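Local atomic coordinates of heme-binding protein A (PDB entry 3TPA), a protein that probably binds glutathione in the periplasm as a solute-binding protein of the family that delivers peptide-like substrates to ABC transporters, despite its heme-binding name. Residues T89-A94 and D138-K143; F351-W356 and V384-V389; E446-S451 and Q466-I471. The protein carries 1 engineered substitution. All coordinates share one frame; numbering follows the deposited sequence.

Contact 1: residues T89-A94 and D138-K143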
ATOM      1  N   THR A  89      14.450 -17.084 -26.919  1.00 26.78           N
ATOM      2  CA  THR A  89      14.861 -18.404 -27.380  1.00 27.48           C
ATOM      3  C   THR A  89      14.848 -19.435 -26.260  1.00 28.39           C
ATOM      4  O   THR A  89      15.015 -20.625 -26.513  1.00 29.64           O
ATOM      5  CB  THR A  89      16.248 -18.363 -28.030  1.00 30.49           C
ATOM      6  OG1 THR A  89      17.231 -18.019 -27.051  1.00 30.39           O
ATOM      7  CG2 THR A  89      16.275 -17.334 -29.151  1.00 28.98           C
ATOM      8  N   ARG A  90      14.657 -18.977 -25.024  1.00 21.64           N
ATOM      9  CA  ARG A  90      14.545 -19.876 -23.881  1.00 19.61           C
ATOM     10  C   ARG A  90      13.447 -19.404 -22.932  1.00 26.95           C
ATOM     11  O   ARG A  90      13.111 -18.217 -22.912  1.00 22.12           O
ATOM     12  CB  ARG A  90      15.872 -19.931 -23.098  1.00 23.86           C
ATOM     13  CG  ARG A  90      16.410 -18.557 -22.698  1.00 28.38           C
ATOM     14  CD  ARG A  90      17.312 -18.664 -21.486  1.00 24.79           C
ATOM     15  NE  ARG A  90      17.758 -17.371 -20.968  1.00 22.18           N
ATOM     16  CZ  ARG A  90      17.084 -16.653 -20.075  1.00 26.80           C
ATOM     17  NH1 ARG A  90      15.916 -17.084 -19.618  1.00 21.55           N
ATOM     18  NH2 ARG A  90      17.576 -15.502 -19.637  1.00 20.34           N
ATOM     19  N   PRO A  91      12.914 -20.324 -22.110  1.00 26.41           N
ATOM     20  CA  PRO A  91      11.925 -19.948 -21.095  1.00 26.36           C
ATOM     21  C   PRO A  91      12.577 -19.186 -19.957  1.00 23.08           C
ATOM     22  O   PRO A  91      13.807 -19.158 -19.835  1.00 23.82           O
ATOM     23  CB  PRO A  91      11.437 -21.298 -20.558  1.00 28.74           C
ATOM     24  CG  PRO A  91      12.004 -22.336 -21.484  1.00 34.88           C
ATOM     25  CD  PRO A  91      13.257 -21.749 -22.026  1.00 28.13           C
ATOM     26  N   LEU A  92      11.743 -18.584 -19.127  1.00 14.16           N
ATOM     27  CA  LEU A  92      12.182 -17.967 -17.891  1.00 16.09           C
ATOM     28  C   LEU A  92      13.132 -18.892 -17.123  1.00 24.62           C
ATOM     29  O   LEU A  92      12.922 -20.103 -17.075  1.00 20.70           O
ATOM     30  CB  LEU A  92      10.938 -17.675 -17.057  1.00 21.34           C
ATOM     31  CG  LEU A  92      10.895 -17.105 -15.631  1.00 24.78           C
ATOM     32  CD1 LEU A  92      11.119 -18.172 -14.608  1.00 29.21           C
ATOM     33  CD2 LEU A  92      11.819 -15.931 -15.445  1.00 27.28           C
ATOM     34  N   ASN A  93      14.187 -18.323 -16.540  1.00 18.85           N
ATOM     35  CA  ASN A  93      15.022 -19.063 -15.608  1.00 16.28           C
ATOM     36  C   ASN A  93      15.592 -18.140 -14.537  1.00 13.91           C
ATOM     37  O   ASN A  93      15.218 -16.973 -14.445  1.00 16.33           O
ATOM     38  CB  ASN A  93      16.158 -19.803 -16.326  1.00 20.04           C
ATOM     39  CG  ASN A  93      17.165 -18.861 -16.950  1.00 23.00           C
ATOM     40  OD1 ASN A  93      17.256 -17.694 -16.573  1.00 24.57           O
ATOM     41  ND2 ASN A  93      17.933 -19.366 -17.909  1.00 20.47           N
ATOM     42  N   ALA A  94      16.501 -18.680 -13.733  1.00 14.81           N
ATOM     43  CA  ALA A  94      17.060 -17.976 -12.583  1.00 15.67           C
ATOM     44  C   ALA A  94      17.846 -16.744 -12.976  1.00 15.99           C
ATOM     45  O   ALA A  94      17.906 -15.784 -12.200  1.00 18.58           O
ATOM     46  CB  ALA A  94      17.946 -18.926 -11.752  1.00 19.71           C
ATOM     47  N   ASP A 138      20.771 -23.176  -9.542  1.00 24.14           N
ATOM     48  CA  ASP A 138      20.866 -23.741 -10.877  1.00 21.81           C
ATOM     49  C   ASP A 138      19.837 -22.989 -11.700  1.00 24.03           C
ATOM     50  O   ASP A 138      19.279 -21.999 -11.224  1.00 25.98           O
ATOM     51  CB  ASP A 138      20.641 -25.261 -10.908  1.00 21.64           C
ATOM     52  CG  ASP A 138      19.253 -25.676 -10.453  1.00 31.38           C
ATOM     53  OD1 ASP A 138      18.347 -24.828 -10.361  1.00 24.90           O
ATOM     54  OD2 ASP A 138      19.061 -26.886 -10.212  1.00 40.94           O
ATOM     55  N   ASP A 139      19.578 -23.432 -12.925  1.00 19.08           N
ATOM     56  CA  ASP A 139      18.755 -22.625 -13.809  1.00 23.61           C
ATOM     57  C   ASP A 139      17.319 -22.479 -13.338  1.00 25.49           C
ATOM     58  O   ASP A 139      16.632 -21.561 -13.760  1.00 22.89           O
ATOM     59  CB  ASP A 139      18.800 -23.137 -15.247  1.00 30.90           C
ATOM     60  CG  ASP A 139      19.833 -22.403 -16.085  1.00 36.98           C
ATOM     61  OD1 ASP A 139      20.918 -22.086 -15.552  1.00 38.14           O
ATOM     62  OD2 ASP A 139      19.559 -22.130 -17.268  1.00 49.93           O
ATOM     63  N   TYR A 140      16.858 -23.381 -12.479  1.00 18.76           N
ATOM     64  CA  TYR A 140      15.489 -23.275 -11.980  1.00 20.72           C
ATOM     65  C   TYR A 140      15.370 -23.110 -10.464  1.00 17.91           C
ATOM     66  O   TYR A 140      14.305 -23.335  -9.893  1.00 18.90           O
ATOM     67  CB  TYR A 140      14.628 -24.420 -12.530  1.00 25.45           C
ATOM     68  CG  TYR A 140      14.577 -24.321 -14.045  1.00 34.49           C
ATOM     69  CD1 TYR A 140      13.887 -23.285 -14.669  1.00 30.30           C
ATOM     70  CD2 TYR A 140      15.278 -25.216 -14.847  1.00 33.99           C
ATOM     71  CE1 TYR A 140      13.870 -23.171 -16.052  1.00 25.61           C
ATOM     72  CE2 TYR A 140      15.268 -25.105 -16.224  1.00 29.44           C
ATOM     73  CZ  TYR A 140      14.564 -24.085 -16.823  1.00 31.09           C
ATOM     74  OH  TYR A 140      14.558 -23.978 -18.201  1.00 31.83           O
ATOM     75  N   THR A 141      16.457 -22.683  -9.829  1.00 14.62           N
ATOM     76  CA  THR A 141      16.484 -22.533  -8.377  1.00 14.17           C
ATOM     77  C   THR A 141      17.200 -21.247  -7.962  1.00 17.99           C
ATOM     78  O   THR A 141      18.373 -21.054  -8.286  1.00 21.39           O
ATOM     79  CB  THR A 141      17.191 -23.740  -7.719  1.00 17.85           C
ATOM     80  OG1 THR A 141      16.676 -24.956  -8.270  1.00 19.36           O
ATOM     81  CG2 THR A 141      16.988 -23.746  -6.182  1.00 17.51           C
ATOM     82  N   VAL A 142      16.495 -20.375  -7.245  1.00 14.82           N
ATOM     83  CA  VAL A 142      17.058 -19.098  -6.798  1.00 12.42           C
ATOM     84  C   VAL A 142      17.135 -19.063  -5.270  1.00 16.62           C
ATOM     85  O   VAL A 142      16.143 -19.289  -4.592  1.00 21.82           O
ATOM     86  CB  VAL A 142      16.206 -17.907  -7.271  1.00 15.43           C
ATOM     87  CG1 VAL A 142      16.812 -16.594  -6.804  1.00 14.82           C
ATOM     88  CG2 VAL A 142      16.089 -17.910  -8.770  1.00 18.46           C
ATOM     89  N   LYS A 143      18.313 -18.779  -4.731  1.00 12.44           N
ATOM     90  CA  LYS A 143      18.483 -18.731  -3.285  1.00 11.86           C
ATOM     91  C   LYS A 143      18.624 -17.291  -2.807  1.00 14.79           C
ATOM     92  O   LYS A 143      19.517 -16.566  -3.236  1.00 17.40           O
ATOM     93  CB  LYS A 143      19.698 -19.549  -2.841  1.00 12.19           C
ATOM     94  CG  LYS A 143      19.856 -19.594  -1.322  1.00 18.16           C
ATOM     95  CD  LYS A 143      21.287 -19.924  -0.893  1.00 23.39           C
ATOM     96  CE  LYS A 143      21.677 -21.359  -1.188  1.00 32.08           C
ATOM     97  NZ  LYS A 143      23.055 -21.637  -0.681  1.00 44.32           N
TER
HETATM   98  O   HOH W   1      15.529 -21.707 -19.823  1.00 27.44           O
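The backbone N of A94 donates to the carbonyl O of D139 over 2.9 Å, and the neighbouring side chains pack close to this bond. A94 CB sits over the turn, 3.4 Å from D138 O, and also meets V142 CG2 at 3.7 Å. That methyl comes within reach because V142 holds CG1 anti to its backbone N (chi1 -180°) and turns CG2 to the side of the N. N93 places CB 3.1 Å from D139 O, beside the hydrogen bond, while its amide runs alongside the D139 carboxylate, the two groups pointing the same way with their planes 72° apart. With chi1 at 67°, CG of N93 lies between the backbone N and the carbonyl carbon, and OD1 bends back to a weak bond with the N of D95. N93 is thus the N-cap of helix 94-105, and the contact pins the start of this helix to the type I turn D138-T141, which leads into strand 141-146 of the antiparallel sheet. Within that hairpin bend D138 OD1 accepts from Y140 N, an Asx turn, and also from T141 OG1, the two donors approaching from opposite faces of the carboxylate. Y140 starts away from the loop, yet its ring returns to it, the CE1 edge lying 3.4 Å from L92 O, near the ring plane. A water joins Y140 OH, at 3.0 Å, to P91 O. The same carbonyl accepts R90 NH1, and the guanidinium carries N93 ND2 over one face and makes a salt bridge with D96.

Contact 2: residues F351-W356 and V384-V389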
ATOM      1  N   PHE A 351      -5.215  22.819  29.683  1.00 24.60           N
ATOM      2  CA  PHE A 351      -3.951  23.417  29.269  1.00 24.58           C
ATOM      3  C   PHE A 351      -4.024  23.921  27.821  1.00 23.38           C
ATOM      4  O   PHE A 351      -5.018  23.728  27.136  1.00 24.70           O
ATOM      5  CB  PHE A 351      -2.811  22.397  29.433  1.00 25.89           C
ATOM      6  CG  PHE A 351      -3.016  21.121  28.654  1.00 28.46           C
ATOM      7  CD1 PHE A 351      -2.513  20.988  27.371  1.00 28.92           C
ATOM      8  CD2 PHE A 351      -3.717  20.058  29.206  1.00 28.14           C
ATOM      9  CE1 PHE A 351      -2.701  19.813  26.653  1.00 25.73           C
ATOM     10  CE2 PHE A 351      -3.912  18.884  28.489  1.00 24.98           C
ATOM     11  CZ  PHE A 351      -3.403  18.765  27.215  1.00 23.49           C
ATOM     12  N   GLU A 352      -2.966  24.576  27.361  1.00 24.68           N
ATOM     13  CA  GLU A 352      -2.930  25.048  25.990  1.00 26.74           C
ATOM     14  C   GLU A 352      -2.000  24.157  25.182  1.00 26.77           C
ATOM     15  O   GLU A 352      -1.000  23.655  25.694  1.00 28.72           O
ATOM     16  CB  GLU A 352      -2.456  26.506  25.908  1.00 34.98           C
ATOM     17  CG  GLU A 352      -3.294  27.516  26.696  1.00 40.68           C
ATOM     18  CD  GLU A 352      -2.637  28.890  26.728  1.00 55.74           C
ATOM     19  OE1 GLU A 352      -1.400  28.952  26.902  1.00 52.16           O
ATOM     20  OE2 GLU A 352      -3.346  29.906  26.561  1.00 66.96           O
ATOM     21  N   THR A 353      -2.327  23.973  23.914  1.00 24.63           N
ATOM     22  CA  THR A 353      -1.527  23.117  23.042  1.00 24.41           C
ATOM     23  C   THR A 353      -1.762  23.519  21.583  1.00 20.87           C
ATOM     24  O   THR A 353      -2.321  24.578  21.319  1.00 25.73           O
ATOM     25  CB  THR A 353      -1.832  21.616  23.282  1.00 24.72           C
ATOM     26  OG1 THR A 353      -0.920  20.812  22.529  1.00 26.00           O
ATOM     27  CG2 THR A 353      -3.274  21.271  22.886  1.00 22.45           C
ATOM     28  N   GLU A 354      -1.324  22.689  20.643  1.00 23.65           N
ATOM     29  CA  GLU A 354      -1.469  22.988  19.227  1.00 24.30           C
ATOM     30  C   GLU A 354      -1.878  21.747  18.461  1.00 22.46           C
ATOM     31  O   GLU A 354      -1.504  20.634  18.818  1.00 22.01           O
ATOM     32  CB  GLU A 354      -0.147  23.476  18.630  1.00 33.44           C
ATOM     33  CG  GLU A 354       0.432  24.749  19.208  1.00 46.20           C
ATOM     34  CD  GLU A 354       1.748  25.126  18.534  1.00 62.56           C
ATOM     35  OE1 GLU A 354       2.601  24.230  18.339  1.00 67.05           O
ATOM     36  OE2 GLU A 354       1.923  26.314  18.178  1.00 64.99           O
ATOM     37  N   ILE A 355      -2.642  21.941  17.396  1.00 20.81           N
ATOM     38  CA  ILE A 355      -2.929  20.859  16.468  1.00 21.88           C
ATOM     39  C   ILE A 355      -2.346  21.228  15.108  1.00 20.99           C
ATOM     40  O   ILE A 355      -2.813  22.157  14.451  1.00 20.95           O
ATOM     41  CB  ILE A 355      -4.429  20.601  16.322  1.00 25.25           C
ATOM     42  CG1 ILE A 355      -5.038  20.115  17.642  1.00 22.06           C
ATOM     43  CG2 ILE A 355      -4.689  19.581  15.211  1.00 16.89           C
ATOM     44  CD1 ILE A 355      -6.560  20.254  17.675  1.00 32.74           C
ATOM     45  N   TRP A 356      -1.308  20.510  14.702  1.00 19.24           N
ATOM     46  CA  TRP A 356      -0.702  20.718  13.402  1.00 19.98           C
ATOM     47  C   TRP A 356      -1.576  20.127  12.296  1.00 24.42           C
ATOM     48  O   TRP A 356      -1.796  18.916  12.245  1.00 22.16           O
ATOM     49  CB  TRP A 356       0.695  20.103  13.371  1.00 22.40           C
ATOM     50  CG  TRP A 356       1.669  20.878  14.213  1.00 28.66           C
ATOM     51  CD1 TRP A 356       1.393  21.551  15.372  1.00 28.53           C
ATOM     52  CD2 TRP A 356       3.057  21.103  13.940  1.00 23.17           C
ATOM     53  NE1 TRP A 356       2.527  22.161  15.847  1.00 29.54           N
ATOM     54  CE2 TRP A 356       3.564  21.899  14.990  1.00 28.07           C
ATOM     55  CE3 TRP A 356       3.927  20.694  12.921  1.00 23.52           C
ATOM     56  CZ2 TRP A 356       4.903  22.305  15.046  1.00 23.84           C
ATOM     57  CZ3 TRP A 356       5.255  21.088  12.987  1.00 22.85           C
ATOM     58  CH2 TRP A 356       5.726  21.889  14.035  1.00 22.51           C
ATOM     59  N   VAL A 384      -9.107  22.113  27.072  1.00 22.73           N
ATOM     60  CA  VAL A 384      -7.866  22.016  26.296  1.00 20.81           C
ATOM     61  C   VAL A 384      -7.930  23.001  25.132  1.00 26.78           C
ATOM     62  O   VAL A 384      -8.719  22.822  24.196  1.00 23.16           O
ATOM     63  CB  VAL A 384      -7.622  20.605  25.739  1.00 19.28           C
ATOM     64  CG1 VAL A 384      -6.468  20.626  24.726  1.00 17.10           C
ATOM     65  CG2 VAL A 384      -7.339  19.623  26.859  1.00 19.39           C
ATOM     66  N   LYS A 385      -7.089  24.032  25.188  1.00 28.35           N
ATOM     67  CA  LYS A 385      -7.131  25.099  24.197  1.00 24.93           C
ATOM     68  C   LYS A 385      -6.075  24.871  23.132  1.00 28.20           C
ATOM     69  O   LYS A 385      -4.915  25.246  23.308  1.00 28.40           O
ATOM     70  CB  LYS A 385      -6.905  26.457  24.852  1.00 36.19           C
ATOM     71  CG  LYS A 385      -7.898  26.793  25.955  1.00 44.19           C
ATOM     72  CD  LYS A 385      -7.319  26.507  27.333  1.00 49.61           C
ATOM     73  CE  LYS A 385      -8.339  26.802  28.427  1.00 49.67           C
ATOM     74  NZ  LYS A 385      -7.937  26.213  29.742  1.00 43.78           N
ATOM     75  N   ALA A 386      -6.489  24.274  22.023  1.00 21.33           N
ATOM     76  CA  ALA A 386      -5.561  23.881  20.972  1.00 22.17           C
ATOM     77  C   ALA A 386      -5.718  24.768  19.738  1.00 31.36           C
ATOM     78  O   ALA A 386      -6.752  24.743  19.063  1.00 33.80           O
ATOM     79  CB  ALA A 386      -5.788  22.413  20.609  1.00 22.86           C
ATOM     80  N   LYS A 387      -4.691  25.559  19.457  1.00 25.31           N
ATOM     81  CA  LYS A 387      -4.649  26.391  18.263  1.00 23.74           C
ATOM     82  C   LYS A 387      -4.306  25.549  17.031  1.00 26.64           C
ATOM     83  O   LYS A 387      -3.414  24.704  17.083  1.00 23.92           O
ATOM     84  CB  LYS A 387      -3.600  27.486  18.452  1.00 31.87           C
ATOM     85  CG  LYS A 387      -3.657  28.598  17.416  1.00 40.54           C
ATOM     86  CD  LYS A 387      -2.701  29.717  17.776  1.00 44.24           C
ATOM     87  CE  LYS A 387      -2.841  30.892  16.829  1.00 53.57           C
ATOM     88  NZ  LYS A 387      -2.686  32.178  17.566  1.00 61.88           N
ATOM     89  N   LEU A 388      -5.017  25.770  15.927  1.00 29.15           N
ATOM     90  CA  LEU A 388      -4.679  25.103  14.669  1.00 29.08           C
ATOM     91  C   LEU A 388      -3.448  25.766  14.077  1.00 30.89           C
ATOM     92  O   LEU A 388      -3.369  26.986  13.986  1.00 34.89           O
ATOM     93  CB  LEU A 388      -5.835  25.162  13.671  1.00 31.87           C
ATOM     94  CG  LEU A 388      -7.138  24.514  14.129  1.00 32.53           C
ATOM     95  CD1 LEU A 388      -8.034  24.284  12.927  1.00 35.07           C
ATOM     96  CD2 LEU A 388      -6.850  23.209  14.830  1.00 27.48           C
ATOM     97  N   VAL A 389      -2.485  24.950  13.677  1.00 28.26           N
ATOM     98  CA  VAL A 389      -1.202  25.447  13.201  1.00 26.88           C
ATOM     99  C   VAL A 389      -0.954  24.961  11.785  1.00 26.49           C
ATOM    100  O   VAL A 389      -1.068  23.768  11.491  1.00 25.39           O
ATOM    101  CB  VAL A 389      -0.042  24.989  14.113  1.00 31.10           C
ATOM    102  CG1 VAL A 389       1.307  25.358  13.504  1.00 35.58           C
ATOM    103  CG2 VAL A 389      -0.192  25.598  15.500  1.00 37.94           C
TER
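F351 and V384 lie side by side on two neighbouring parallel strands, with V384 CG2 over one face of the phenyl ring in a CH-pi contact, 4.3 Å from the F351 ring centroid. The phenyl reaches this methyl because chi1 of 58° sets its CG between the backbone N and the carbonyl carbon. Farther along the same face, T353 CG2 touches A386 CB at 3.6 Å and V384 CG1 obliquely, whereas I355 brings CD1 to within 3.7 Å of A386 CB. L388 runs alongside I355 and lays CD2 against I355 CB; beyond them helix 368-381 covers this side through I375 and A372. The other face carries E352, E354, W356, K385, K387 and V389. Here V389 CG1 stands over the five-membered ring of W356, only 13° off its normal, and V389 CG2 lies 3.5 Å from E354 OE2. The extended side chain of E354 rises from this face beside V389, and its OE1 receives W356 NE1 over 3.2 Å in a nearly straight bond (170°). The acceptor is in the indole plane but is itself met from above the carboxylate plane, a grip that probably fixes the rotation of the indole over V389. Between the faces, the backbones exchange five hydrogen bonds, from K385 N to F351 O through V389 N to I355 O. This parallel pairing, with helix 368-381 in the connection, is the beta-alpha-beta crossover of the mixed sheet, in which 384-389 is an outermost strand, as expected in the alpha/beta architecture of periplasmic solute-binding proteins.

Contact 3: residues E446-S451 and Q466-I471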
ATOM      1  N   GLU A 446       8.155  -3.498  22.194  1.00 11.54           N
ATOM      2  CA  GLU A 446       9.219  -3.596  21.187  1.00 13.04           C
ATOM      3  C   GLU A 446       9.702  -5.042  21.027  1.00 19.79           C
ATOM      4  O   GLU A 446      10.067  -5.461  19.923  1.00 21.16           O
ATOM      5  CB  GLU A 446      10.404  -2.679  21.551  1.00 17.66           C
ATOM      6  CG  GLU A 446      11.476  -2.551  20.457  1.00 21.23           C
ATOM      7  CD  GLU A 446      11.152  -1.473  19.430  1.00 25.00           C
ATOM      8  OE1 GLU A 446      10.664  -0.384  19.809  1.00 22.82           O
ATOM      9  OE2 GLU A 446      11.386  -1.707  18.232  1.00 25.26           O
ATOM     10  N   ALA A 447       9.729  -5.798  22.129  1.00 18.50           N
ATOM     11  CA  ALA A 447      10.142  -7.199  22.083  1.00 17.25           C
ATOM     12  C   ALA A 447       9.130  -8.057  21.332  1.00 17.08           C
ATOM     13  O   ALA A 447       9.510  -8.949  20.565  1.00 11.85           O
ATOM     14  CB  ALA A 447      10.371  -7.753  23.505  1.00 21.34           C
ATOM     15  N   LEU A 448       7.841  -7.788  21.546  1.00 11.88           N
ATOM     16  CA  LEU A 448       6.804  -8.492  20.798  1.00 14.16           C
ATOM     17  C   LEU A 448       6.910  -8.223  19.292  1.00 18.89           C
ATOM     18  O   LEU A 448       6.712  -9.130  18.486  1.00 14.08           O
ATOM     19  CB  LEU A 448       5.401  -8.130  21.292  1.00 14.91           C
ATOM     20  CG  LEU A 448       5.062  -8.576  22.713  1.00 17.45           C
ATOM     21  CD1 LEU A 448       3.752  -7.958  23.157  1.00 19.12           C
ATOM     22  CD2 LEU A 448       4.986 -10.101  22.771  1.00 19.29           C
ATOM     23  N   LEU A 449       7.223  -6.987  18.906  1.00 18.32           N
ATOM     24  CA  LEU A 449       7.338  -6.685  17.468  1.00 16.25           C
ATOM     25  C   LEU A 449       8.498  -7.468  16.864  1.00 12.27           C
ATOM     26  O   LEU A 449       8.392  -8.019  15.768  1.00 11.03           O
ATOM     27  CB  LEU A 449       7.540  -5.188  17.187  1.00 12.44           C
ATOM     28  CG  LEU A 449       6.420  -4.206  17.514  1.00 16.65           C
ATOM     29  CD1 LEU A 449       6.667  -2.877  16.794  1.00 17.37           C
ATOM     30  CD2 LEU A 449       5.071  -4.797  17.098  1.00 18.47           C
ATOM     31  N   ALA A 450       9.614  -7.510  17.579  1.00 11.61           N
ATOM     32  CA  ALA A 450      10.781  -8.211  17.067  1.00 12.10           C
ATOM     33  C   ALA A 450      10.514  -9.725  16.954  1.00 18.53           C
ATOM     34  O   ALA A 450      10.799 -10.349  15.934  1.00 16.92           O
ATOM     35  CB  ALA A 450      12.005  -7.900  17.934  1.00 13.43           C
ATOM     36  N   SER A 451       9.949 -10.311  18.002  1.00 19.52           N
ATOM     37  CA  SER A 451       9.589 -11.728  17.979  1.00 14.15           C
ATOM     38  C   SER A 451       8.633 -12.037  16.849  1.00 16.89           C
ATOM     39  O   SER A 451       8.806 -13.018  16.140  1.00 18.87           O
ATOM     40  CB  SER A 451       8.962 -12.150  19.314  1.00 16.17           C
ATOM     41  OG  SER A 451       9.941 -12.128  20.346  1.00 22.79           O
ATOM     42  N   GLN A 466      -1.665  -9.189  18.591  1.00 13.42           N
ATOM     43  CA  GLN A 466      -2.793  -8.776  19.421  1.00 14.60           C
ATOM     44  C   GLN A 466      -2.307  -8.276  20.776  1.00 20.72           C
ATOM     45  O   GLN A 466      -2.848  -7.314  21.324  1.00 17.97           O
ATOM     46  CB  GLN A 466      -3.804  -9.903  19.590  1.00 17.21           C
ATOM     47  CG  GLN A 466      -4.657 -10.135  18.352  1.00 29.77           C
ATOM     48  CD  GLN A 466      -5.810 -11.086  18.606  1.00 43.39           C
ATOM     49  OE1 GLN A 466      -5.752 -11.916  19.514  1.00 44.93           O
ATOM     50  NE2 GLN A 466      -6.870 -10.962  17.813  1.00 44.10           N
ATOM     51  N   GLN A 467      -1.283  -8.948  21.306  1.00 18.07           N
ATOM     52  CA  GLN A 467      -0.695  -8.563  22.565  1.00 17.69           C
ATOM     53  C   GLN A 467      -0.014  -7.212  22.473  1.00 14.56           C
ATOM     54  O   GLN A 467      -0.176  -6.377  23.370  1.00 11.50           O
ATOM     55  CB  GLN A 467       0.315  -9.608  23.041  1.00 21.53           C
ATOM     56  CG  GLN A 467      -0.314 -10.893  23.514  1.00 33.50           C
ATOM     57  CD  GLN A 467       0.692 -11.854  24.104  1.00 39.81           C
ATOM     58  OE1 GLN A 467       1.878 -11.545  24.219  1.00 36.79           O
ATOM     59  NE2 GLN A 467       0.217 -13.025  24.497  1.00 46.55           N
ATOM     60  N   ALA A 468       0.764  -7.004  21.412  1.00 11.20           N
ATOM     61  CA  ALA A 468       1.420  -5.704  21.187  1.00 11.97           C
ATOM     62  C   ALA A 468       0.413  -4.565  21.058  1.00 17.50           C
ATOM     63  O   ALA A 468       0.604  -3.487  21.619  1.00 15.15           O
ATOM     64  CB  ALA A 468       2.293  -5.753  19.935  1.00 13.46           C
ATOM     65  N   VAL A 469      -0.654  -4.798  20.297  1.00 16.45           N
ATOM     66  CA  VAL A 469      -1.666  -3.760  20.098  1.00 12.32           C
ATOM     67  C   VAL A 469      -2.393  -3.413  21.412  1.00 10.38           C
ATOM     68  O   VAL A 469      -2.700  -2.267  21.661  1.00 15.47           O
ATOM     69  CB  VAL A 469      -2.658  -4.136  18.972  1.00 14.29           C
ATOM     70  CG1 VAL A 469      -3.872  -3.225  19.000  1.00 12.31           C
ATOM     71  CG2 VAL A 469      -1.954  -4.042  17.628  1.00 16.05           C
ATOM     72  N   GLU A 470      -2.627  -4.388  22.282  1.00 14.83           N
ATOM     73  CA  GLU A 470      -3.262  -4.099  23.571  0.52 18.54           C
ATOM     74  C   GLU A 470      -2.390  -3.167  24.420  1.00 19.59           C
ATOM     75  O   GLU A 470      -2.891  -2.283  25.117  1.00 17.68           O
ATOM     76  CB  GLU A 470      -3.571  -5.397  24.328  0.52 17.15           C
ATOM     77  CG  GLU A 470      -4.709  -6.218  23.721  0.52 22.32           C
ATOM     78  CD  GLU A 470      -6.039  -6.030  24.444  0.52 22.97           C
ATOM     79  OE1 GLU A 470      -6.150  -5.122  25.295  0.52 24.90           O
ATOM     80  OE2 GLU A 470      -6.983  -6.800  24.161  0.52 25.10           O
ATOM     81  N   ILE A 471      -1.077  -3.354  24.355  1.00 17.13           N
ATOM     82  CA  ILE A 471      -0.159  -2.476  25.084  1.00 14.12           C
ATOM     83  C   ILE A 471      -0.178  -1.064  24.495  1.00 13.59           C
ATOM     84  O   ILE A 471      -0.305  -0.058  25.219  1.00 14.13           O
ATOM     85  CB  ILE A 471       1.286  -3.021  25.083  1.00 19.06           C
ATOM     86  CG1 ILE A 471       1.392  -4.288  25.943  1.00 16.21           C
ATOM     87  CG2 ILE A 471       2.272  -1.948  25.563  1.00 13.70           C
ATOM     88  CD1 ILE A 471       2.721  -5.042  25.777  1.00 14.62           C
TER
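Helices 443-453 and 458-475 form an antiparallel helical hairpin near the C-terminal end of the chain, and segments 446-451 and 466-471 are its facing turns, their axes 9.1 Å apart at an angle of 156°. L448 makes most of the contact. Its CG stands anti to the carbonyl carbon (chi1 -66°), which carries the isobutyl group across to the other helix, where CD1 rests 3.6 Å from A468 N and also meets Q467 CB and, at 4.1 Å, the tip of I471, CD1. Its second methyl, CD2, lies 3.7 Å from Q467 OE1, the leucine and the extended glutamine crossing at about a right angle. A468 supplies the small surface opposite: its CB meets L448 CB at 4.1 Å and L449 CD2 at the same distance. L449 leans in from the flank, where L423 of helix 420-427 also packs on it, and F445 touches A468 and I471 from one turn earlier. The interface therefore rests on van der Waals packing of aliphatic groups, with no polar bond between the segments, while the amide of Q467 lies along the exposed margin of the apolar patch.

From the N terminus, contact 1 comes first: its 43-residue loop, nearly half of it helix, leaves the start of helix 94-105 and returns on the turn before strand 141-146, tying helix to antiparallel sheet. Contact 2 follows on the opposite side of the chain's centre, its centre 59 Å from that of contact 1, and closes the crossover through helix 368-381 at the margin of the six-stranded mixed sheet. Contact 3 closes the shortest loop, 14 residues joining helices 443-453 and 458-475, just ahead of strand 478-491 of that same mixed sheet. The three loops run in series, neither nesting nor crossing, and none of the contacts touches another; contacts 2 and 3 remain about 19 Å apart at their nearest atoms.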